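Local coordinates for ORF14 (Streptomyces clavuligerus, PDB 2WPX), which binds acetyl-coenzyme A, has two GNAT-type halves in tandem, and probably acts as an acyltransferase in the clavulanic acid biosynthesis pathway, at residues R222-E225 / T226-V229; T269-R273 / E274-H278. One frame throughout, in Å; residues are numbered along the deposited sequence.

Contact 1 of 2, residues R222-E225 / T226-V229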
loop_
_atom_site.group_PDB
_atom_site.type_symbol
_atom_site.label_atom_id
_atom_site.label_comp_id
_atom_site.label_asym_id
_atom_site.label_seq_id
_atom_site.Cartn_x
_atom_site.Cartn_y
_atom_site.Cartn_z
ATOM N N ARG A 222 -6.570 -4.946 15.420
ATOM C CA ARG A 222 -7.776 -5.419 14.853
ATOM C C ARG A 222 -8.423 -4.404 13.925
ATOM O O ARG A 222 -9.222 -4.751 13.081
ATOM C CB ARG A 222 -8.724 -5.712 15.990
ATOM C CG ARG A 222 -9.074 -7.126 16.205
ATOM C CD ARG A 222 -8.045 -8.130 16.644
ATOM N NE ARG A 222 -8.308 -9.220 15.734
ATOM C CZ ARG A 222 -7.967 -10.500 15.841
ATOM N NH1 ARG A 222 -7.349 -11.018 16.886
ATOM N NH2 ARG A 222 -8.303 -11.281 14.829
ATOM N N GLN A 223 -8.079 -3.136 14.103
ATOM C CA GLN A 223 -8.670 -2.091 13.315
ATOM C C GLN A 223 -8.185 -2.153 11.864
ATOM O O GLN A 223 -8.891 -1.730 10.962
ATOM C CB GLN A 223 -8.401 -0.721 13.943
ATOM C CG GLN A 223 -9.320 0.331 13.421
ATOM C CD GLN A 223 -9.174 1.690 14.105
ATOM O OE1 GLN A 223 -8.700 1.795 15.225
ATOM N NE2 GLN A 223 -9.603 2.722 13.422
ATOM N N PHE A 224 -6.984 -2.681 11.657
ATOM C CA PHE A 224 -6.499 -2.986 10.327
ATOM C C PHE A 224 -7.449 -3.942 9.622
ATOM O O PHE A 224 -7.873 -3.689 8.503
ATOM C CB PHE A 224 -5.098 -3.596 10.374
ATOM C CG PHE A 224 -4.017 -2.602 10.505
ATOM C CD1 PHE A 224 -3.846 -1.614 9.540
ATOM C CD2 PHE A 224 -3.118 -2.654 11.581
ATOM C CE1 PHE A 224 -2.809 -0.651 9.675
ATOM C CE2 PHE A 224 -2.084 -1.742 11.694
ATOM C CZ PHE A 224 -1.939 -0.725 10.755
ATOM N N GLU A 225 -7.772 -5.043 10.295
ATOM C CA GLU A 225 -8.746 -5.991 9.782
ATOM C C GLU A 225 -10.108 -5.344 9.520
ATOM O O GLU A 225 -10.692 -5.596 8.496
ATOM C CB GLU A 225 -8.935 -7.176 10.732
ATOM C CG GLU A 225 -7.694 -7.969 10.969
ATOM C CD GLU A 225 -7.896 -9.212 11.802
ATOM O OE1 GLU A 225 -7.139 -10.154 11.579
ATOM O OE2 GLU A 225 -8.803 -9.240 12.687
ATOM N N THR A 226 -10.608 -4.536 10.459
ATOM C CA THR A 226 -11.924 -3.926 10.265
ATOM C C THR A 226 -11.921 -2.881 9.135
ATOM O O THR A 226 -12.917 -2.787 8.412
ATOM C CB THR A 226 -12.568 -3.339 11.559
ATOM O OG1 THR A 226 -11.893 -2.133 11.962
ATOM C CG2 THR A 226 -12.525 -4.360 12.677
ATOM N N MET A 227 -10.806 -2.153 8.980
ATOM C CA MET A 227 -10.645 -1.190 7.896
ATOM C C MET A 227 -10.750 -1.889 6.521
ATOM O O MET A 227 -11.458 -1.425 5.638
ATOM C CB MET A 227 -9.335 -0.404 8.039
ATOM C CG MET A 227 -8.944 0.400 6.830
ATOM S SD MET A 227 -7.221 0.875 6.822
ATOM C CE MET A 227 -6.485 -0.744 6.521
ATOM N N ARG A 228 -10.054 -3.012 6.398
ATOM C CA ARG A 228 -10.079 -3.880 5.251
ATOM C C ARG A 228 -11.466 -4.372 4.890
ATOM O O ARG A 228 -11.877 -4.330 3.756
ATOM C CB ARG A 228 -9.205 -5.099 5.529
ATOM C CG ARG A 228 -7.974 -5.137 4.726
ATOM C CD ARG A 228 -6.751 -5.030 5.561
ATOM N NE ARG A 228 -5.511 -5.152 4.779
ATOM C CZ ARG A 228 -4.325 -4.711 5.192
ATOM N NH1 ARG A 228 -4.218 -4.105 6.376
ATOM N NH2 ARG A 228 -3.243 -4.876 4.424
ATOM N N VAL A 229 -12.175 -4.873 5.881
ATOM C CA VAL A 229 -13.486 -5.438 5.663
ATOM C C VAL A 229 -14.395 -4.340 5.210
ATOM O O VAL A 229 -15.165 -4.565 4.285
ATOM C CB VAL A 229 -14.082 -6.135 6.947
ATOM C CG1 VAL A 229 -15.482 -6.588 6.685
ATOM C CG2 VAL A 229 -13.233 -7.349 7.366
#

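Contact 2 of 2, residues T269-R273 / E274-H278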
loop_
_atom_site.group_PDB
_atom_site.type_symbol
_atom_site.label_atom_id
_atom_site.label_comp_id
_atom_site.label_asym_id
_atom_site.label_seq_id
_atom_site.Cartn_x
_atom_site.Cartn_y
_atom_site.Cartn_z
ATOM N N THR A 269 6.132 -10.910 3.740
ATOM C CA THR A 269 6.462 -12.209 4.257
ATOM C C THR A 269 7.525 -11.951 5.268
ATOM O O THR A 269 8.549 -11.375 4.927
ATOM C CB THR A 269 7.024 -13.095 3.136
ATOM O OG1 THR A 269 6.082 -13.102 2.042
ATOM C CG2 THR A 269 7.268 -14.540 3.612
ATOM N N VAL A 270 7.276 -12.318 6.519
ATOM C CA VAL A 270 8.270 -12.129 7.553
ATOM C C VAL A 270 8.686 -13.473 8.155
ATOM O O VAL A 270 7.856 -14.286 8.486
ATOM C CB VAL A 270 7.735 -11.230 8.633
ATOM C CG1 VAL A 270 8.821 -10.882 9.576
ATOM C CG2 VAL A 270 7.216 -9.951 8.018
ATOM N N VAL A 271 9.983 -13.708 8.294
ATOM C CA VAL A 271 10.463 -14.941 8.880
ATOM C C VAL A 271 11.145 -14.599 10.192
ATOM O O VAL A 271 12.031 -13.781 10.216
ATOM C CB VAL A 271 11.423 -15.721 7.911
ATOM C CG1 VAL A 271 11.932 -16.990 8.551
ATOM C CG2 VAL A 271 10.717 -16.056 6.584
ATOM N N HIS A 272 10.727 -15.235 11.286
ATOM C CA HIS A 272 11.356 -15.072 12.593
ATOM C C HIS A 272 12.881 -15.286 12.541
ATOM O O HIS A 272 13.352 -16.256 11.942
ATOM C CB HIS A 272 10.715 -16.063 13.571
ATOM C CG HIS A 272 11.320 -16.071 14.943
ATOM N ND1 HIS A 272 10.550 -16.091 16.091
ATOM C CD2 HIS A 272 12.610 -16.107 15.357
ATOM C CE1 HIS A 272 11.339 -16.130 17.147
ATOM N NE2 HIS A 272 12.595 -16.135 16.727
ATOM N N ARG A 273 13.625 -14.389 13.207
ATOM C CA ARG A 273 15.089 -14.377 13.200
ATOM C C ARG A 273 15.742 -15.717 13.606
ATOM O O ARG A 273 16.779 -16.072 13.039
ATOM C CB ARG A 273 15.685 -13.207 14.042
ATOM C CG ARG A 273 15.535 -13.376 15.572
ATOM C CD ARG A 273 16.396 -12.393 16.366
ATOM N NE ARG A 273 15.889 -12.275 17.735
ATOM C CZ ARG A 273 16.549 -11.752 18.768
ATOM N NH1 ARG A 273 17.781 -11.285 18.624
ATOM N NH2 ARG A 273 15.975 -11.705 19.972
ATOM N N GLU A 274 15.173 -16.437 14.577
ATOM C CA GLU A 274 15.672 -17.794 14.923
ATOM C C GLU A 274 15.249 -18.899 13.940
ATOM O O GLU A 274 15.484 -20.068 14.203
ATOM C CB GLU A 274 15.252 -18.217 16.346
ATOM C CG GLU A 274 15.369 -17.128 17.395
ATOM C CD GLU A 274 15.051 -17.652 18.757
ATOM O OE1 GLU A 274 14.144 -17.130 19.398
ATOM O OE2 GLU A 274 15.689 -18.623 19.198
ATOM N N HIS A 275 14.612 -18.547 12.828
ATOM C CA HIS A 275 14.203 -19.566 11.879
ATOM C C HIS A 275 14.589 -19.273 10.431
ATOM O O HIS A 275 13.898 -19.688 9.492
ATOM C CB HIS A 275 12.712 -19.846 12.037
ATOM C CG HIS A 275 12.364 -20.318 13.414
ATOM N ND1 HIS A 275 12.370 -21.651 13.768
ATOM C CD2 HIS A 275 12.055 -19.633 14.539
ATOM C CE1 HIS A 275 12.072 -21.768 15.053
ATOM N NE2 HIS A 275 11.867 -20.556 15.544
ATOM N N ARG A 276 15.689 -18.546 10.269
ATOM C CA ARG A 276 16.188 -18.279 8.943
ATOM C C ARG A 276 16.854 -19.599 8.569
ATOM O O ARG A 276 17.061 -20.469 9.443
ATOM C CB ARG A 276 17.254 -17.161 8.953
ATOM C CG ARG A 276 16.824 -15.757 9.495
ATOM C CD ARG A 276 15.565 -15.203 8.767
ATOM N NE ARG A 276 15.750 -15.082 7.312
ATOM C CZ ARG A 276 16.218 -13.987 6.723
ATOM N NH1 ARG A 276 16.538 -12.937 7.462
ATOM N NH2 ARG A 276 16.367 -13.935 5.412
ATOM N N GLY A 277 17.162 -19.748 7.285
ATOM C CA GLY A 277 17.986 -20.843 6.818
ATOM C C GLY A 277 17.239 -22.111 6.487
ATOM O O GLY A 277 17.846 -23.111 6.160
ATOM N N HIS A 278 15.917 -22.063 6.567
ATOM C CA HIS A 278 15.085 -23.210 6.197
ATOM C C HIS A 278 14.212 -22.933 4.978
ATOM O O HIS A 278 13.291 -23.701 4.675
ATOM C CB HIS A 278 14.197 -23.589 7.371
ATOM C CG HIS A 278 14.966 -23.907 8.619
ATOM N ND1 HIS A 278 15.339 -22.946 9.534
ATOM C CD2 HIS A 278 15.482 -25.075 9.069
ATOM C CE1 HIS A 278 16.060 -23.507 10.490
ATOM N NE2 HIS A 278 16.150 -24.798 10.233
HETATM O O HOH W 1 14.523 -14.214 19.124
HETATM O O HOH W 2 17.909 -18.398 12.215
#

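Contact 1 of 2, residues R222-E225 / T226-V229
Gln223 O takes the backbone N-H of Met227 at 2.8 Å, and the hydroxyl of Thr226 lies beside the same oxygen. That hydroxyl, OG1, is 3.2 Å from Gln223 O. With chi1 at 72°, OG1 is turned back along the helix toward this carbonyl, while CG2 rests 3.4 Å from Arg222 O. The backbone hydrogen bonds from Thr226 N to Arg222 O, Arg228 N to Phe224 O and Val229 N to Glu225 O continue the i to i+4 pattern of an alpha helix.

Phe224 meets both Met227 and Arg228. The Met227 pair is apolar: CE lies at the edge of the Phe224 ring, 4.1 Å from CD1. Arg228 NH1 is 4.0 Å from the same CD1. Its guanidinium approaches obliquely, its plane 66° from that of the ring. Gln223 and Phe224 also rest on Pro55.

On another side Arg222 holds Glu225 one turn away. Its NE and NH2, at 3.1 and 3.0 Å, both bind Glu225 OE2 from the same face of the carboxylate. Glu225 OE1 is hydrogen-bonded to Tyr220 OH and Thr189 N, and Arg222 NH2 also donates to Thr189 O. Both oxygens of this buried carboxylate are therefore engaged, which probably favours its charged form and ties this part of the helix to the loop at Thr189.

Contact 2 of 2, residues T269-R273 / E274-H278
His272 CG points away from its backbone N (chi1 176°), while chi1 of -59° sets His275 CG beside its own N, and the two rings meet. The edge of His275 points at the face of His272 in a T-shaped pair. The ring centroids are 5.0 Å apart and the planes stand at 85°. His275 CD2 makes the touch, 3.7 Å from His272 CG and toward the rim of that ring.

The backbone closes the same turn. His275 N donates to His272 O at 2.8 Å. Residues 272 to 275 thus form a type I beta turn, with Arg273 and Glu274 at its corners. The Glu274 chain is extended and runs beside His272, where NE2 gives a weak bond of 3.2 Å to OE1.

Two waters bridge the turn. One, at the corners, donates to Glu274 OE1 and accepts weakly from Arg273 NE. The other links Arg273 O, at 2.7 Å, to Arg276 N, at 3.0 Å. Val271 CG1 lies 3.5 Å from His275 O, and the bent Arg276 chain brings CD near the same methyl.

His275 ND1 is bonded to Tyr180 OH, and both Val271 and His275 touch Leu280. The acetyl-coenzyme A seen lies in the N-terminal half, where Leu90, Val92 and Arg98 are among its binding residues. Here the turn leads from strand 263-271 toward helix 280-295, which matches the GNAT strand-loop-helix that carries the pyrophosphate-binding loop in relatives.

How the contacts relate
Both contacts are local and belong to the C-terminal GNAT half, but they hold different elements. Contact 1 lies within helix 222-230, its centre about 14 Å from the centre of the chain. Contact 2 is further out, at about 23 Å between the same kinds of centre, where a strand ends and a turn begins. Each mixes buried and exposed residues. Contact 1 buries a carboxylate and meets it with protein partners. Contact 2 buries two histidine rings, while its charged corners are partly bridged by water. They do not touch, and their nearest atoms are about 11 Å apart. Tyr180, in strand 180-185, pairs with contact 2, and Thr189, just after that strand, with contact 1.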